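Local coordinates for protein NAD(FAD)-dependent dehydrogenase, NirB-family (N-terminal domain) (Clostridium acetobutylicum, PDB 3KLJ) that catalyses the NADH-dependent reduction of rubredoxin, using one bound FAD per subunit to pass electrons on toward the enzymes that scavenge dioxygen, at residues A20-S23 with A24-A28; A242-R245 with G246-N250; A280-Q283 with G284-G288. One frame throughout, in Å; residues are numbered along the deposited sequence.

Interaction 1 of 3, residues A20-S23 with A24-A28; sequences AGFS and AAKAA. With FAD (flavin-adenine dinucleotide), chain B.
Lys26 runs slantwise past the ring of Phe22 one turn earlier, the sole contact between large side chains in an otherwise alanine-rich turn of the FAD-binding Rossmann helix 19-28. CB of Lys26 stands over the outer part of one ring face, 4.1 Å above the plane, and its CD lies beside CE2 and CZ of Phe22, 4.0 Å from each. Both residues hold CG anti to the backbone N (chi1 166° for Phe22, 179° for Lys26), which sends ring and chain off the helix in company. Trp71 meets the same ring from another helix. Beneath them the backbone forms regular i to i+4 bonds, the straightest from Lys26 N to Phe22 O (2.9 Å, 178° at the hydrogen). Gly21 fits the last glycine of a GxGxxG pattern, and the methyls of Ala24, Ala25 and Ala28 pack on strands 12-15 and 35-38 of the beta-alpha-beta unit. At the N-terminal end the helix meets the FAD pyrophosphate, where its dipole would be expected to ease the negative charge: Ala20 N donates to O1P of FAD at 2.7 Å, and Ala20 CB lies 3.1 Å from the same oxygen.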
loop_
_atom_site.group_PDB
_atom_site.type_symbol
_atom_site.label_atom_id
_atom_site.label_comp_id
_atom_site.label_asym_id
_atom_site.label_seq_id
_atom_site.Cartn_x
_atom_site.Cartn_y
_atom_site.Cartn_z
ATOM N N ALA A 20 1.182 7.450 8.640
ATOM C CA ALA A 20 0.429 8.692 8.413
ATOM C C ALA A 20 0.172 9.429 9.714
ATOM O O ALA A 20 0.491 10.619 9.823
ATOM C CB ALA A 20 -0.879 8.442 7.661
ATOM N N GLY A 21 -0.395 8.719 10.694
ATOM C CA GLY A 21 -0.567 9.251 12.044
ATOM C C GLY A 21 0.720 9.795 12.646
ATOM O O GLY A 21 0.742 10.899 13.205
ATOM N N PHE A 22 1.800 9.024 12.541
ATOM C CA PHE A 22 3.085 9.484 13.042
ATOM C C PHE A 22 3.498 10.820 12.417
ATOM O O PHE A 22 3.873 11.753 13.134
ATOM C CB PHE A 22 4.209 8.462 12.840
ATOM C CG PHE A 22 5.559 9.062 13.041
ATOM C CD1 PHE A 22 6.049 9.273 14.328
ATOM C CD2 PHE A 22 6.299 9.519 11.954
ATOM C CE1 PHE A 22 7.276 9.874 14.527
ATOM C CE2 PHE A 22 7.541 10.125 12.150
ATOM C CZ PHE A 22 8.026 10.302 13.435
ATOM N N SER A 23 3.439 10.899 11.086
ATOM C CA SER A 23 3.813 12.114 10.366
ATOM C C SER A 23 2.986 13.326 10.810
ATOM O O SER A 23 3.510 14.432 10.919
ATOM C CB SER A 23 3.697 11.908 8.858
ATOM O OG SER A 23 4.209 13.033 8.165
ATOM N N ALA A 24 1.695 13.118 11.080
ATOM C CA ALA A 24 0.850 14.214 11.595
ATOM C C ALA A 24 1.310 14.684 12.979
ATOM O O ALA A 24 1.417 15.889 13.226
ATOM C CB ALA A 24 -0.605 13.812 11.631
ATOM N N ALA A 25 1.575 13.735 13.875
ATOM C CA ALA A 25 2.080 14.054 15.221
ATOM C C ALA A 25 3.365 14.866 15.125
ATOM O O ALA A 25 3.453 15.965 15.691
ATOM C CB ALA A 25 2.290 12.789 16.050
ATOM N N LYS A 26 4.334 14.335 14.377
ATOM C CA LYS A 26 5.607 15.013 14.131
ATOM C C LYS A 26 5.421 16.434 13.579
ATOM O O LYS A 26 6.101 17.361 14.009
ATOM C CB LYS A 26 6.481 14.183 13.189
ATOM C CG LYS A 26 7.834 14.819 12.849
ATOM C CD LYS A 26 8.633 13.935 11.877
ATOM C CE LYS A 26 9.875 14.656 11.374
ATOM N NZ LYS A 26 10.800 13.729 10.640
ATOM N N ALA A 27 4.503 16.591 12.631
ATOM C CA ALA A 27 4.195 17.898 12.050
ATOM C C ALA A 27 3.562 18.857 13.067
ATOM O O ALA A 27 3.874 20.043 13.079
ATOM C CB ALA A 27 3.302 17.742 10.826
ATOM N N ALA A 28 2.685 18.329 13.919
ATOM C CA ALA A 28 2.012 19.113 14.964
ATOM C C ALA A 28 2.955 19.584 16.080
ATOM O O ALA A 28 2.636 20.534 16.804
ATOM C CB ALA A 28 0.858 18.308 15.557
HETATM P PA FAD B . -1.376 2.126 8.361
HETATM O O1A FAD B . -2.305 0.985 8.042
HETATM O O2A FAD B . 0.076 1.779 8.135
HETATM O O5B FAD B . -1.600 2.592 9.870
HETATM C C5B FAD B . -2.903 2.827 10.373
HETATM C C4B FAD B . -2.960 2.412 11.844
HETATM O O4B FAD B . -4.230 2.760 12.391
HETATM C C3B FAD B . -2.816 0.900 11.998
HETATM O O3B FAD B . -1.809 0.625 12.958
HETATM C C2B FAD B . -4.175 0.419 12.469
HETATM O O2B FAD B . -4.083 -0.639 13.398
HETATM C C1B FAD B . -4.751 1.665 13.126
HETATM N N9A FAD B . -6.225 1.694 13.152
HETATM C C8A FAD B . -7.088 1.209 12.206
HETATM N N7A FAD B . -8.356 1.442 12.620
HETATM C C5A FAD B . -8.318 2.075 13.810
HETATM C C6A FAD B . -9.321 2.531 14.666
HETATM N N6A FAD B . -10.582 2.131 14.492
HETATM N N1A FAD B . -8.959 3.149 15.850
HETATM C C2A FAD B . -7.628 3.313 16.184
HETATM N N3A FAD B . -6.641 2.847 15.336
HETATM C C4A FAD B . -6.981 2.240 14.161
HETATM N N1 FAD B . 3.886 1.032 0.343
HETATM C C2 FAD B . 4.811 1.513 -0.559
HETATM O O2 FAD B . 4.735 2.669 -0.938
HETATM N N3 FAD B . 5.837 0.712 -1.017
HETATM C C4 FAD B . 5.935 -0.589 -0.584
HETATM O O4 FAD B . 6.856 -1.284 -1.024
HETATM C C4X FAD B . 4.994 -1.098 0.322
HETATM N N5 FAD B . 5.076 -2.404 0.782
HETATM C C5X FAD B . 4.147 -2.895 1.679
HETATM C C6 FAD B . 4.233 -4.218 2.134
HETATM C C7 FAD B . 3.288 -4.698 3.055
HETATM C C7M FAD B . 3.374 -6.114 3.545
HETATM C C8 FAD B . 2.262 -3.867 3.506
HETATM C C8M FAD B . 1.230 -4.358 4.490
HETATM C C9 FAD B . 2.181 -2.558 3.045
HETATM C C9A FAD B . 3.122 -2.066 2.136
HETATM N N10 FAD B . 3.039 -0.750 1.685
HETATM C C10 FAD B . 3.970 -0.270 0.785
HETATM C "C1'" FAD B . 1.930 0.134 2.152
HETATM C "C2'" FAD B . 2.350 1.057 3.276
HETATM O "O2'" FAD B . 2.666 0.269 4.405
HETATM C "C3'" FAD B . 1.174 1.966 3.571
HETATM O "O3'" FAD B . 0.946 2.820 2.466
HETATM C "C4'" FAD B . 1.376 2.826 4.807
HETATM O "O4'" FAD B . 1.648 2.014 5.941
HETATM C "C5'" FAD B . 0.091 3.602 5.066
HETATM O "O5'" FAD B . 0.231 4.237 6.312
HETATM P P FAD B . -1.064 4.703 7.107
HETATM O O1P FAD B . -0.624 5.406 8.380
HETATM O O2P FAD B . -1.980 5.521 6.230
HETATM O O3P FAD B . -1.875 3.347 7.440
#

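Interaction 2 of 3, residues A242-R245 with G246-N250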
loop_
_atom_site.group_PDB
_atom_site.type_symbol
_atom_site.label_atom_id
_atom_site.label_comp_id
_atom_site.label_asym_id
_atom_site.label_seq_id
_atom_site.Cartn_x
_atom_site.Cartn_y
_atom_site.Cartn_z
ATOM N N ALA A 242 -17.693 12.402 4.162
ATOM C CA ALA A 242 -17.842 11.908 2.796
ATOM C C ALA A 242 -16.789 10.864 2.493
ATOM O O ALA A 242 -15.632 11.001 2.899
ATOM C CB ALA A 242 -17.771 13.048 1.794
ATOM N N SER A 243 -17.204 9.807 1.804
ATOM C CA SER A 243 -16.285 8.758 1.396
ATOM C C SER A 243 -16.738 8.122 0.097
ATOM O O SER A 243 -17.929 8.109 -0.225
ATOM C CB SER A 243 -16.147 7.684 2.495
ATOM O OG SER A 243 -17.372 6.995 2.702
ATOM N N LYS A 244 -15.781 7.592 -0.652
ATOM C CA LYS A 244 -16.096 6.701 -1.763
ATOM C C LYS A 244 -15.366 5.385 -1.513
ATOM O O LYS A 244 -15.896 4.518 -0.826
ATOM C CB LYS A 244 -15.731 7.333 -3.116
ATOM C CG LYS A 244 -16.432 8.664 -3.404
ATOM C CD LYS A 244 -17.910 8.493 -3.731
ATOM C CE LYS A 244 -18.611 9.844 -3.808
ATOM N NZ LYS A 244 -20.068 9.727 -4.170
ATOM N N ARG A 245 -14.165 5.234 -2.072
ATOM C CA ARG A 245 -13.268 4.166 -1.661
ATOM C C ARG A 245 -12.646 4.565 -0.318
ATOM O O ARG A 245 -12.671 3.792 0.636
ATOM C CB ARG A 245 -12.168 3.918 -2.707
ATOM C CG ARG A 245 -11.006 3.036 -2.195
ATOM C CD ARG A 245 -10.079 2.596 -3.335
ATOM N NE ARG A 245 -8.923 1.871 -2.816
ATOM C CZ ARG A 245 -8.822 0.543 -2.764
ATOM N NH1 ARG A 245 -9.811 -0.236 -3.204
ATOM N NH2 ARG A 245 -7.726 -0.007 -2.265
ATOM N N GLY A 246 -12.094 5.778 -0.264
ATOM C CA GLY A 246 -11.500 6.297 0.954
ATOM C C GLY A 246 -12.263 7.499 1.461
ATOM O O GLY A 246 -13.274 7.886 0.861
ATOM N N ILE A 247 -11.789 8.085 2.564
ATOM C CA ILE A 247 -12.364 9.324 3.091
ATOM C C ILE A 247 -11.935 10.464 2.162
ATOM O O ILE A 247 -10.748 10.639 1.895
ATOM C CB ILE A 247 -11.923 9.616 4.566
ATOM C CG1 ILE A 247 -12.429 8.520 5.514
ATOM C CG2 ILE A 247 -12.421 10.997 5.034
ATOM C CD1 ILE A 247 -11.847 8.582 6.918
ATOM N N LEU A 248 -12.912 11.226 1.677
ATOM C CA LEU A 248 -12.652 12.289 0.710
ATOM C C LEU A 248 -11.980 13.478 1.394
ATOM O O LEU A 248 -12.472 13.958 2.424
ATOM C CB LEU A 248 -13.964 12.708 0.023
ATOM C CG LEU A 248 -14.451 12.015 -1.273
ATOM C CD1 LEU A 248 -13.956 10.558 -1.507
ATOM C CD2 LEU A 248 -15.963 12.102 -1.437
ATOM N N VAL A 249 -10.854 13.944 0.838
ATOM C CA VAL A 249 -10.140 15.112 1.401
ATOM C C VAL A 249 -9.770 16.128 0.336
ATOM O O VAL A 249 -9.600 15.765 -0.830
ATOM C CB VAL A 249 -8.848 14.716 2.164
ATOM C CG1 VAL A 249 -9.192 13.920 3.409
ATOM C CG2 VAL A 249 -7.888 13.954 1.243
ATOM N N ASN A 250 -9.679 17.402 0.727
ATOM C CA ASN A 250 -9.117 18.431 -0.157
ATOM C C ASN A 250 -7.584 18.486 -0.012
ATOM O O ASN A 250 -6.985 17.598 0.609
ATOM C CB ASN A 250 -9.830 19.802 -0.029
ATOM C CG ASN A 250 -9.555 20.537 1.308
ATOM O OD1 ASN A 250 -10.138 21.596 1.569
ATOM N ND2 ASN A 250 -8.711 19.978 2.142
HETATM O O HOH W 1 -14.783 13.658 3.691
#
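Leu248 folds its two methyls back over the chain that leads into it, and its contacts with the carbons of Ala242 and Lys244 are the packed part of a beta-hairpin-like turn. CD2 of Leu248 meets CB of Ala242 at 3.8 Å, and CD1 lies 3.6 Å from CG of Lys244, the lysine stem crossing the leucine at a slant. CB and CG of Lys244 pack on the leucine, while the bend at chi2 (-73°) leads the chain's end away from it; Glu268 is a further neighbour of this side chain. Two backbone bonds close the turn around a single antiparallel bridge of Ser243 with Ile247. Lys244 N donates to Gly246 O at 2.9 Å, in the carbonyl plane. Leu248 N donates to Ala242 O at 3.0 Å; here the donor sits well above the carbonyl plane, 37° out of it, although the N-H itself points straight at the oxygen. Ser243 CA adds a CA-H...O contact to Gly246 O (3.2 Å).

The looser side is made by the exposed Lys244 and Arg245 and by a water. Beside the Leu248 N to Ala242 O bond this water spans two carbonyls, donating to Ala242 O at 2.9 Å and to Leu248 O at 2.7 Å. Arg245, at the tip, stretches away from the turn, and its guanidinium bonds Val229 O and Asn273 OD1. Gly246 N is taken by the carboxylate of Glu268. From this turn strand 247-249 runs parallel to strand 267-269 in a two-stranded sheet, with Ile247 and Val249 packing on Ala262 of strand 260-262.

Interaction 3 of 3, residues A280-Q283 with G284-G288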
loop_
_atom_site.group_PDB
_atom_site.type_symbol
_atom_site.label_atom_id
_atom_site.label_comp_id
_atom_site.label_asym_id
_atom_site.label_seq_id
_atom_site.Cartn_x
_atom_site.Cartn_y
_atom_site.Cartn_z
ATOM N N ALA A 280 1.462 8.563 2.550
ATOM C CA ALA A 280 1.109 8.546 3.970
ATOM C C ALA A 280 1.908 9.585 4.748
ATOM O O ALA A 280 1.348 10.372 5.516
ATOM C CB ALA A 280 1.321 7.151 4.558
ATOM N N ASN A 281 3.220 9.563 4.555
ATOM C CA ASN A 281 4.115 10.517 5.200
ATOM C C ASN A 281 3.745 11.960 4.862
ATOM O O ASN A 281 3.627 12.805 5.753
ATOM C CB ASN A 281 5.563 10.241 4.789
ATOM C CG ASN A 281 6.079 8.920 5.319
ATOM O OD1 ASN A 281 6.880 8.244 4.666
ATOM N ND2 ASN A 281 5.616 8.540 6.507
ATOM N N LYS A 282 3.550 12.239 3.572
ATOM C CA LYS A 282 3.331 13.609 3.121
ATOM C C LYS A 282 1.914 14.107 3.428
ATOM O O LYS A 282 1.729 15.267 3.815
ATOM C CB LYS A 282 3.636 13.722 1.627
ATOM C CG LYS A 282 4.678 14.779 1.267
ATOM C CD LYS A 282 4.014 16.092 0.801
ATOM C CE LYS A 282 4.298 17.270 1.733
ATOM N NZ LYS A 282 3.789 17.047 3.119
ATOM N N GLN A 283 0.913 13.244 3.264
ATOM C CA GLN A 283 -0.446 13.633 3.666
ATOM C C GLN A 283 -0.568 13.777 5.185
ATOM O O GLN A 283 -1.218 14.699 5.663
ATOM C CB GLN A 283 -1.517 12.694 3.114
ATOM C CG GLN A 283 -1.704 12.803 1.591
ATOM C CD GLN A 283 -2.762 11.852 1.064
ATOM O OE1 GLN A 283 -3.159 10.903 1.748
ATOM N NE2 GLN A 283 -3.205 12.084 -0.180
ATOM N N GLY A 284 0.046 12.867 5.937
ATOM C CA GLY A 284 0.075 12.988 7.401
ATOM C C GLY A 284 0.656 14.322 7.850
ATOM O O GLY A 284 0.084 15.009 8.700
ATOM N N GLU A 285 1.793 14.691 7.264
ATOM C CA GLU A 285 2.417 15.987 7.505
ATOM C C GLU A 285 1.468 17.182 7.231
ATOM O O GLU A 285 1.312 18.061 8.080
ATOM C CB GLU A 285 3.694 16.109 6.677
ATOM C CG GLU A 285 4.364 17.472 6.796
ATOM C CD GLU A 285 5.569 17.642 5.893
ATOM O OE1 GLU A 285 5.756 16.861 4.929
ATOM O OE2 GLU A 285 6.338 18.582 6.155
ATOM N N VAL A 286 0.842 17.212 6.057
ATOM C CA VAL A 286 -0.075 18.317 5.701
ATOM C C VAL A 286 -1.255 18.420 6.691
ATOM O O VAL A 286 -1.617 19.520 7.120
ATOM C CB VAL A 286 -0.533 18.233 4.216
ATOM C CG1 VAL A 286 -1.733 19.167 3.926
ATOM C CG2 VAL A 286 0.624 18.575 3.283
ATOM N N ALA A 287 -1.815 17.271 7.067
ATOM C CA ALA A 287 -2.901 17.211 8.040
ATOM C C ALA A 287 -2.513 17.779 9.412
ATOM O O ALA A 287 -3.279 18.541 9.999
ATOM C CB ALA A 287 -3.428 15.769 8.175
ATOM N N GLY A 288 -1.344 17.376 9.929
ATOM C CA GLY A 288 -0.861 17.868 11.217
ATOM C C GLY A 288 -0.659 19.377 11.216
ATOM O O GLY A 288 -1.063 20.074 12.158
#
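Lys282 NZ and Glu285 OE1 form a salt bridge of 2.7 Å on one flank of helix 277-291, between residues three apart. The ammonium approaches from above the carboxylate plane, 57° out of it. To get there the lysine coils: chi2, chi3 and chi4 are all bent, which curls the chain end forward along the helix toward Glu285 and Val286. The glutamate is extended, with CG anti to the backbone N (chi1 176°), and offers its carboxylate to the folded lysine. NZ of Lys282 also lies 3.5 Å from CG2 of Val286, a methyl that rests as close to Lys282 O, so the charged end is flanked by an apolar branch on the next turn.

Outside this first shell the i to i+4 backbone ladder sets the spacing. Glu285 N donates to Asn281 O at 3.0 Å and Val286 N to Lys282 O at 3.1 Å, placing the backbones of Glu285 and Val286 about one turn from that of the lysine. Gly284 N reaches Ala280 O at 2.8 Å, and the absence of a side chain at Gly284 lets helix 19-28 come near. Gln283, directed to another side of the helix, is extended beyond CG and bonds the backbone N of Gly264 through OE1.

Ala280 and Glu285 pack on helix 19-28 through Ala20 and Ser23. Gln283 lies against Ala267 and Phe269 of strand 267-269. The helix therefore lies between the Rossmann helix 19-28 and strand 267-269.

In the fold
Interactions 1 and 3 are neighbouring helix turns, their centres about 7 Å apart. Asn281 O probably takes a hydrogen bond from Ser23 OG at 2.5 Å, in the conformer given, and CB of Ala24 comes within 3.2 Å of Gly284 O, a close approach of two small-residue surfaces. Both helices reach FAD with their early residues: 20-28 through a backbone amide, 280-288 through the side chain of Ala280, about 4 Å from the cofactor and 5 Å from that of Asp265, which binds it. Interaction 2 lies on the side of interaction 3 away from interaction 1; its centre is about 16 Å from that of interaction 3 and 20 Å from that of interaction 1, and it touches neither.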